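Local coordinates for protein probable aminotransferase (PDB 5YKR) that is a probable class-III aminotransferase of the pyridoxal-phosphate-dependent family, with the cofactor covalently bound in the model, at residues 213-217 / 218-222; 435-438 / 439-443; 227-230 / 231-234. All blocks are in the same frame, centred on the assembly; numbering follows the deposited sequence.

Contact 1: residues 213-217 / 218-222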
ATOM      1  N   ALA A 213     -10.400 -25.973 -19.514  1.00 14.35           N
ATOM      2  CA  ALA A 213      -9.581 -25.741 -20.707  1.00 15.07           C
ATOM      3  C   ALA A 213      -8.382 -24.818 -20.427  1.00 13.85           C
ATOM      4  O   ALA A 213      -7.262 -25.025 -20.916  1.00 14.76           O
ATOM      5  CB  ALA A 213     -10.407 -25.188 -21.855  1.00 15.10           C
ATOM      6  N   ALA A 214      -8.608 -23.800 -19.607  1.00 13.19           N
ATOM      7  CA  ALA A 214      -7.514 -22.900 -19.228  1.00 12.91           C
ATOM      8  C   ALA A 214      -6.424 -23.591 -18.396  1.00 12.78           C
ATOM      9  O   ALA A 214      -5.250 -23.459 -18.675  1.00 13.22           O
ATOM     10  CB  ALA A 214      -8.068 -21.704 -18.455  1.00 13.53           C
ATOM     11  N   LEU A 215      -6.842 -24.320 -17.358  1.00 12.34           N
ATOM     12  CA  LEU A 215      -5.878 -24.982 -16.471  1.00 13.87           C
ATOM     13  C   LEU A 215      -5.105 -26.113 -17.151  1.00 14.36           C
ATOM     14  O   LEU A 215      -3.952 -26.376 -16.798  1.00 14.82           O
ATOM     15  CB  LEU A 215      -6.564 -25.520 -15.216  1.00 13.97           C
ATOM     16  CG  LEU A 215      -7.309 -24.506 -14.372  1.00 15.59           C
ATOM     17  CD1 LEU A 215      -7.841 -25.177 -13.103  1.00 15.93           C
ATOM     18  CD2 LEU A 215      -6.486 -23.279 -14.040  1.00 15.65           C
ATOM     19  N   ALA A 216      -5.735 -26.739 -18.155  1.00 14.50           N
ATOM     20  CA  ALA A 216      -5.126 -27.891 -18.814  1.00 16.21           C
ATOM     21  C   ALA A 216      -3.841 -27.552 -19.563  1.00 16.10           C
ATOM     22  O   ALA A 216      -3.042 -28.429 -19.875  1.00 17.48           O
ATOM     23  CB  ALA A 216      -6.129 -28.557 -19.779  1.00 19.14           C
ATOM     24  N   HIS A 217      -3.619 -26.276 -19.860  1.00 15.94           N
ATOM     25  CA  HIS A 217      -2.344 -25.876 -20.487  1.00 15.61           C
ATOM     26  C   HIS A 217      -1.135 -26.148 -19.601  1.00 15.25           C
ATOM     27  O   HIS A 217      -0.010 -26.190 -20.088  1.00 19.06           O
ATOM     28  CB  HIS A 217      -2.339 -24.420 -20.940  1.00 14.54           C
ATOM     29  CG  HIS A 217      -3.396 -24.117 -21.934  1.00 14.77           C
ATOM     30  ND1 HIS A 217      -3.303 -24.458 -23.271  1.00 17.44           N
ATOM     31  CD2 HIS A 217      -4.637 -23.610 -21.755  1.00 14.46           C
ATOM     32  CE1 HIS A 217      -4.415 -24.073 -23.872  1.00 17.74           C
ATOM     33  NE2 HIS A 217      -5.239 -23.563 -22.994  1.00 18.83           N
ATOM     34  N   GLY A 218      -1.337 -26.257 -18.286  1.00 15.36           N
ATOM     35  CA  GLY A 218      -0.221 -26.616 -17.417  1.00 16.93           C
ATOM     36  C   GLY A 218       0.638 -25.452 -17.000  1.00 16.95           C
ATOM     37  O   GLY A 218       1.675 -25.666 -16.391  1.00 21.48           O
ATOM     38  N   ASP A 219       0.222 -24.220 -17.319  1.00 14.11           N
ATOM     39  CA  ASP A 219       1.030 -23.028 -17.093  1.00 14.02           C
ATOM     40  C   ASP A 219       0.380 -22.038 -16.127  1.00 14.12           C
ATOM     41  O   ASP A 219       0.829 -20.873 -16.066  1.00 15.49           O
ATOM     42  CB  ASP A 219       1.365 -22.285 -18.399  1.00 13.35           C
ATOM     43  CG  ASP A 219       0.158 -21.859 -19.186  1.00 11.69           C
ATOM     44  OD1 ASP A 219      -0.990 -22.002 -18.746  1.00 12.84           O
ATOM     45  OD2 ASP A 219       0.384 -21.360 -20.311  1.00 15.07           O
ATOM     46  N   VAL A 220      -0.611 -22.500 -15.354  1.00 14.08           N
ATOM     47  CA  VAL A 220      -1.358 -21.615 -14.445  1.00 13.19           C
ATOM     48  C   VAL A 220      -0.838 -21.828 -13.003  1.00 14.11           C
ATOM     49  O   VAL A 220      -0.940 -22.909 -12.441  1.00 17.06           O
ATOM     50  CB  VAL A 220      -2.852 -21.866 -14.519  1.00 13.14           C
ATOM     51  CG1 VAL A 220      -3.569 -20.988 -13.501  1.00 12.46           C
ATOM     52  CG2 VAL A 220      -3.355 -21.554 -15.948  1.00 13.44           C
ATOM     53  N   ALA A 221      -0.299 -20.768 -12.425  1.00 11.32           N
ATOM     54  CA  ALA A 221       0.173 -20.775 -11.053  1.00 12.50           C
ATOM     55  C   ALA A 221      -0.995 -20.688 -10.055  1.00 11.48           C
ATOM     56  O   ALA A 221      -0.933 -21.292  -8.954  1.00 14.84           O
ATOM     57  CB  ALA A 221       1.121 -19.631 -10.825  1.00 12.25           C
ATOM     58  N   ALA A 222      -2.011 -19.918 -10.380  1.00 10.34           N
ATOM     59  CA  ALA A 222      -3.108 -19.648  -9.444  1.00 10.85           C
ATOM     60  C   ALA A 222      -4.381 -19.227 -10.183  1.00 10.41           C
ATOM     61  O   ALA A 222      -4.292 -18.629 -11.266  1.00 10.84           O
ATOM     62  CB  ALA A 222      -2.710 -18.571  -8.461  1.00 12.17           C
TER
HETATM   63  O   HOH W   1      -2.023 -25.144 -15.137  1.00 15.05           O
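Leu215 and Val220 meet across the turn that carries the chain from helix 208-215 into strand 220-225, an alpha-to-beta connection in the large seven-stranded sheet of this aminotransferase. Leu215 CD2 lies 3.7 Å from Val220 CG1, the two side chains slanting across each other, and Val254 packs on both of them. Val220 CG2 rests against the last turn of the helix, 3.8 Å from Ala214 O. The backbone between them is a type I beta turn from Leu215 to Gly218, closed by Gly218 N, which donates to Leu215 O at 3.0 Å. Gly218 takes positive phi (84°), a backbone region that favours glycine. Beyond the glycine, Asp219 sets OD1 3.5 Å from His217 CB, its CG lodged between its own N and carbonyl carbon (chi1 58°); its charge is met by Lys158 of the adjacent strand 158-162 and by Arg201 of strand 200-203, one strand further on. A water bridges Leu215 and the start of the strand: it donates to Leu215 O at 2.8 Å and accepts from Val220 N at 3.0 Å.

Contact 2: residues 435-438 / 439-443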
ATOM      1  N   PRO A 435     -22.844  -1.802  12.441  1.00 14.56           N
ATOM      2  CA  PRO A 435     -23.543  -1.917  13.743  1.00 15.45           C
ATOM      3  C   PRO A 435     -24.291  -0.667  14.176  1.00 15.66           C
ATOM      4  O   PRO A 435     -25.273  -0.790  14.912  1.00 18.53           O
ATOM      5  CB  PRO A 435     -22.402  -2.245  14.709  1.00 16.26           C
ATOM      6  CG  PRO A 435     -21.433  -2.962  13.878  1.00 17.46           C
ATOM      7  CD  PRO A 435     -21.452  -2.247  12.549  1.00 15.27           C
ATOM      8  N   ALA A 436     -23.854   0.517  13.687  1.00 15.28           N
ATOM      9  CA  ALA A 436     -24.493   1.791  14.018  1.00 16.06           C
ATOM     10  C   ALA A 436     -25.707   2.150  13.108  1.00 16.53           C
ATOM     11  O   ALA A 436     -26.445   3.102  13.409  1.00 18.61           O
ATOM     12  CB  ALA A 436     -23.488   2.909  13.986  1.00 18.64           C
ATOM     13  N   THR A 437     -25.915   1.402  12.022  1.00 15.53           N
ATOM     14  CA  THR A 437     -27.080   1.650  11.159  1.00 15.57           C
ATOM     15  C   THR A 437     -28.373   1.393  11.949  1.00 17.24           C
ATOM     16  O   THR A 437     -28.435   0.457  12.778  1.00 18.96           O
ATOM     17  CB  THR A 437     -27.041   0.783   9.892  1.00 16.31           C
ATOM     18  OG1 THR A 437     -25.707   0.875   9.318  1.00 16.89           O
ATOM     19  CG2 THR A 437     -28.141   1.200   8.901  1.00 18.35           C
ATOM     20  N   ARG A 438     -29.354   2.264  11.767  1.00 20.00           N
ATOM     21  CA  ARG A 438     -30.632   2.123  12.459  1.00 20.63           C
ATOM     22  C   ARG A 438     -31.742   1.854  11.449  1.00 19.47           C
ATOM     23  O   ARG A 438     -31.626   2.202  10.266  1.00 17.67           O
ATOM     24  CB  ARG A 438     -30.943   3.438  13.195  1.00 24.05           C
ATOM     25  CG  ARG A 438     -29.949   3.840  14.278  1.00 26.95           C
ATOM     26  CD  ARG A 438     -30.105   5.311  14.678  1.00 33.49           C
ATOM     27  NE  ARG A 438     -30.094   6.213  13.496  1.00 45.63           N
ATOM     28  CZ  ARG A 438     -30.240   7.544  13.503  1.00 49.67           C
ATOM     29  NH1 ARG A 438     -30.401   8.215  14.649  1.00 53.12           N
ATOM     30  NH2 ARG A 438     -30.188   8.217  12.346  1.00 48.14           N
ATOM     31  N   ALA A 439     -32.832   1.261  11.923  1.00 19.58           N
ATOM     32  CA  ALA A 439     -33.978   0.978  11.056  1.00 18.95           C
ATOM     33  C   ALA A 439     -34.478   2.233  10.338  1.00 18.41           C
ATOM     34  O   ALA A 439     -34.791   2.194   9.145  1.00 18.07           O
ATOM     35  CB  ALA A 439     -35.093   0.364  11.879  1.00 21.45           C
ATOM     36  N   GLU A 440     -34.506   3.363  11.029  1.00 19.16           N
ATOM     37  CA  GLU A 440     -34.906   4.623  10.396  1.00 19.85           C
ATOM     38  C   GLU A 440     -34.041   5.030   9.214  1.00 18.47           C
ATOM     39  O   GLU A 440     -34.506   5.704   8.284  1.00 19.28           O
ATOM     40  CB  GLU A 440     -35.047   5.789  11.415  1.00 22.78           C
ATOM     41  CG  GLU A 440     -33.767   6.244  12.077  1.00 29.03           C
ATOM     42  CD  GLU A 440     -33.980   7.202  13.244  1.00 37.87           C
ATOM     43  OE1 GLU A 440     -34.318   8.387  12.977  1.00 51.74           O
ATOM     44  OE2 GLU A 440     -33.790   6.772  14.412  1.00 48.67           O
ATOM     45  N   ASP A 441     -32.762   4.660   9.275  1.00 16.40           N
ATOM     46  CA  ASP A 441     -31.834   5.016   8.211  1.00 16.01           C
ATOM     47  C   ASP A 441     -32.156   4.203   6.955  1.00 16.29           C
ATOM     48  O   ASP A 441     -32.140   4.724   5.832  1.00 16.24           O
ATOM     49  CB  ASP A 441     -30.408   4.659   8.632  1.00 16.43           C
ATOM     50  CG  ASP A 441     -29.929   5.383   9.861  1.00 18.75           C
ATOM     51  OD1 ASP A 441     -30.432   6.491  10.166  1.00 20.49           O
ATOM     52  OD2 ASP A 441     -29.020   4.799  10.541  1.00 21.25           O
ATOM     53  N   VAL A 442     -32.471   2.938   7.158  1.00 15.50           N
ATOM     54  CA  VAL A 442     -32.912   2.079   6.064  1.00 15.28           C
ATOM     55  C   VAL A 442     -34.234   2.594   5.469  1.00 15.68           C
ATOM     56  O   VAL A 442     -34.391   2.637   4.232  1.00 16.49           O
ATOM     57  CB  VAL A 442     -33.034   0.630   6.533  1.00 15.57           C
ATOM     58  CG1 VAL A 442     -33.670  -0.228   5.460  1.00 17.14           C
ATOM     59  CG2 VAL A 442     -31.681   0.086   6.924  1.00 17.21           C
ATOM     60  N   GLU A 443     -35.165   2.999   6.328  1.00 16.31           N
ATOM     61  CA  GLU A 443     -36.428   3.538   5.839  1.00 18.37           C
ATOM     62  C   GLU A 443     -36.214   4.799   5.009  1.00 17.57           C
ATOM     63  O   GLU A 443     -36.902   5.006   3.983  1.00 18.93           O
ATOM     64  CB  GLU A 443     -37.390   3.777   7.042  1.00 21.11           C
ATOM     65  CG  GLU A 443     -37.824   2.476   7.702  1.00 26.79           C
ATOM     66  CD  GLU A 443     -38.292   2.570   9.188  1.00 38.33           C
ATOM     67  OE1 GLU A 443     -38.553   3.685   9.746  1.00 49.43           O
ATOM     68  OE2 GLU A 443     -38.410   1.482   9.823  1.00 47.61           O
TER
HETATM   69  O   HOH W   2     -27.458   5.828  12.559  1.00 35.73           O
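Arg438 and Asp441 grip each other through both backbone and side chain. Asp441 OD2 accepts from Arg438 N at 2.8 Å, the donor standing above the carboxylate plane. The other oxygen, Asp441 OD1, turns its syn lone pair to Arg438 NH2 at 2.8 Å, close to the guanidinium plane, so this half of the salt bridge is a directed hydrogen bond. Arg438 NE is equally far from both oxygens, and its bonds to them are weak, 3.4 Å to each of Asp441 OD1 and OD2. A water adds to the load on OD2, donating to it and to Ala436 O. Arg438 is the N-cap residue of helix 439-456, and the carboxylate three residues on accepts its backbone N-H. The cap carbonyl starts the helical bonding: Arg438 O takes Asp441 N at 2.9 Å and, weakly, Val442 N. Glu440 completes the charged cluster. A chi1 of 67° brings its chain back beside the cap residue, and the carboxylate stacks over one guanidinium face, the planes 13° apart; Glu440 OE2 is 3.7 Å from Arg438 NH1, a long contact of charges with no N-H aimed at it. Before the cap, Thr437 OG1 accepts from Cys434 N and Thr437 O from His354 NE2 of helix 349-372, while Thr437 CG2 lies 4.2 Å from Val442 CG2, a loose contact.

Contact 3: residues 227-230 / 231-234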
ATOM      1  N   PRO A 227     -15.231 -15.012  -3.987  1.00 10.73           N
ATOM      2  CA  PRO A 227     -16.138 -16.176  -3.979  1.00 11.35           C
ATOM      3  C   PRO A 227     -17.542 -15.888  -4.501  1.00 10.85           C
ATOM      4  O   PRO A 227     -18.320 -16.808  -4.771  1.00 13.00           O
ATOM      5  CB  PRO A 227     -16.133 -16.581  -2.499  1.00 11.10           C
ATOM      6  CG  PRO A 227     -15.926 -15.294  -1.760  1.00 11.62           C
ATOM      7  CD  PRO A 227     -15.035 -14.448  -2.627  1.00 10.91           C
ATOM      8  N   PHE A 228     -17.841 -14.596  -4.613  1.00 11.00           N
ATOM      9  CA  PHE A 228     -19.134 -14.070  -5.061  1.00 11.01           C
ATOM     10  C   PHE A 228     -18.731 -12.716  -5.626  1.00 11.15           C
ATOM     11  O   PHE A 228     -18.100 -11.937  -4.900  1.00 10.84           O
ATOM     12  CB  PHE A 228     -20.030 -14.026  -3.811  1.00 12.74           C
ATOM     13  CG  PHE A 228     -21.463 -13.652  -4.039  1.00 14.22           C
ATOM     14  CD1 PHE A 228     -21.845 -12.412  -4.495  1.00 19.46           C
ATOM     15  CD2 PHE A 228     -22.448 -14.549  -3.643  1.00 14.02           C
ATOM     16  CE1 PHE A 228     -23.186 -12.107  -4.653  1.00 22.32           C
ATOM     17  CE2 PHE A 228     -23.783 -14.275  -3.804  1.00 15.36           C
ATOM     18  CZ  PHE A 228     -24.141 -13.043  -4.298  1.00 20.23           C
ATOM     19  N   MET A 229     -18.924 -12.484  -6.935  1.00 12.24           N
ATOM     20  CA  MET A 229     -18.355 -11.263  -7.506  1.00 11.72           C
ATOM     21  C   MET A 229     -19.145 -10.052  -7.014  1.00 12.43           C
ATOM     22  O   MET A 229     -20.382 -10.101  -6.932  1.00 11.97           O
ATOM     23  CB  MET A 229     -18.314 -11.304  -9.037  1.00 11.55           C
ATOM     24  CG  MET A 229     -17.637 -12.531  -9.570  1.00 12.10           C
ATOM     25  SD  MET A 229     -17.503 -12.582 -11.392  1.00 12.67           S
ATOM     26  CE  MET A 229     -16.342 -11.246 -11.724  1.00 13.08           C
ATOM     27  N   THR A 230     -18.456  -8.969  -6.712  1.00 11.23           N
ATOM     28  CA  THR A 230     -19.081  -7.763  -6.162  1.00 11.39           C
ATOM     29  C   THR A 230     -18.703  -6.490  -6.854  1.00 11.53           C
ATOM     30  O   THR A 230     -19.171  -5.424  -6.474  1.00 13.45           O
ATOM     31  CB  THR A 230     -18.753  -7.584  -4.665  1.00 11.08           C
ATOM     32  OG1 THR A 230     -17.359  -7.314  -4.511  1.00 11.29           O
ATOM     33  CG2 THR A 230     -19.165  -8.826  -3.862  1.00 12.78           C
ATOM     34  N   ASN A 231     -17.896  -6.581  -7.907  1.00 11.91           N
ATOM     35  CA  ASN A 231     -17.351  -5.391  -8.547  1.00 12.84           C
ATOM     36  C   ASN A 231     -17.819  -5.189  -9.986  1.00 14.80           C
ATOM     37  O   ASN A 231     -17.160  -4.503 -10.766  1.00 16.57           O
ATOM     38  CB  ASN A 231     -15.836  -5.398  -8.387  1.00 13.36           C
ATOM     39  CG  ASN A 231     -15.381  -5.188  -6.949  1.00 13.61           C
ATOM     40  OD1 ASN A 231     -14.630  -6.039  -6.324  1.00 18.65           O
ATOM     41  ND2 ASN A 231     -15.736  -4.056  -6.446  1.00 15.51           N
ATOM     42  N   VAL A 232     -18.986  -5.766 -10.293  1.00 14.09           N
ATOM     43  CA  VAL A 232     -19.684  -5.533 -11.569  1.00 14.78           C
ATOM     44  C   VAL A 232     -21.174  -5.678 -11.314  1.00 15.37           C
ATOM     45  O   VAL A 232     -21.886  -6.454 -11.972  1.00 17.83           O
ATOM     46  CB  VAL A 232     -19.106  -6.463 -12.686  1.00 13.89           C
ATOM     47  CG1 VAL A 232     -19.307  -7.951 -12.359  1.00 14.79           C
ATOM     48  CG2 VAL A 232     -19.649  -6.072 -14.029  1.00 15.51           C
ATOM     49  N   GLY A 233     -21.641  -5.026 -10.252  1.00 14.64           N
ATOM     50  CA  GLY A 233     -22.797  -5.570  -9.575  1.00 14.94           C
ATOM     51  C   GLY A 233     -22.426  -6.906  -8.928  1.00 13.96           C
ATOM     52  O   GLY A 233     -21.238  -7.290  -8.882  1.00 14.34           O
ATOM     53  N   MET A 234     -23.426  -7.627  -8.465  1.00 14.19           N
ATOM     54  CA  MET A 234     -23.183  -8.897  -7.795  1.00 12.58           C
ATOM     55  C   MET A 234     -23.447 -10.091  -8.673  1.00 12.74           C
ATOM     56  O   MET A 234     -24.492 -10.185  -9.266  1.00 14.44           O
ATOM     57  CB  MET A 234     -24.045  -8.999  -6.549  1.00 13.88           C
ATOM     58  CG  MET A 234     -23.568  -8.091  -5.457  1.00 14.43           C
ATOM     59  SD  MET A 234     -24.690  -8.149  -4.011  1.00 14.38           S
ATOM     60  CE  MET A 234     -23.738  -7.093  -2.981  1.00 15.65           C
TER
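With its CG anti to the backbone N (chi1 -174°), Phe228 brings its ring alongside Met234, whose CG is turned anti to its carbonyl carbon (chi1 -72°). The two side chains meet at the ring's rim: Met234 CB lies near the plane of the ring, 3.7 Å from Phe228 CE1, an edge contact that leaves the methylene off both faces. The backbone folds back beneath them, and Met234 CA approaches Met229 O at 3.2 Å in a CA-H...O contact; a backbone hydrogen bond between Met229 and Val235 continues the closure. Gly233 has positive phi (67°), which favours glycine, where the chain turns back. On the other side of the loop Met229 CE only grazes Val232 CG1, at 4.5 Å. Thr230 and Asn231 run side by side, with Thr230 OG1 3.5 Å from Asn231 OD1, yet their polar ends are bonded to residues beyond the loop: the threonine hydroxyl to Glu226 and His262, the asparagine weakly to His428 through ND2 and weakly to O3 of the LLP residue at position 286 through OD1, so the loop borders the cofactor. It follows strand 220-225 of the large sheet and leads to helix 241-251; Phe228 leans on Tyr271 of helix 270-275, while Phe228, Thr230 and Met234 all pack on Ile382 of strand 378-382, and Met234 also reaches strand 385-389.

How the contacts relate
Contact 3 is the buried one, its centre about 9 Å from that of the chain, while contacts 1 and 2 are partly buried and lie on opposite sides of the chain's centre, their own centres about 46 Å apart. Contacts 1 and 3 share an element: strand 220-225 begins in contact 1 and leads into the loop of contact 3. None of the three touches another. Contact 1 joins an apolar pair to a turn and a bridging water; contact 2, at a helix start, combines N-cap backbone bonds with a salt-bridge network; contact 3 meets across its loop through apolar and CA-H...O contacts, Asn231 meeting LLP weakly and Thr230 bonded to Glu226 and His262.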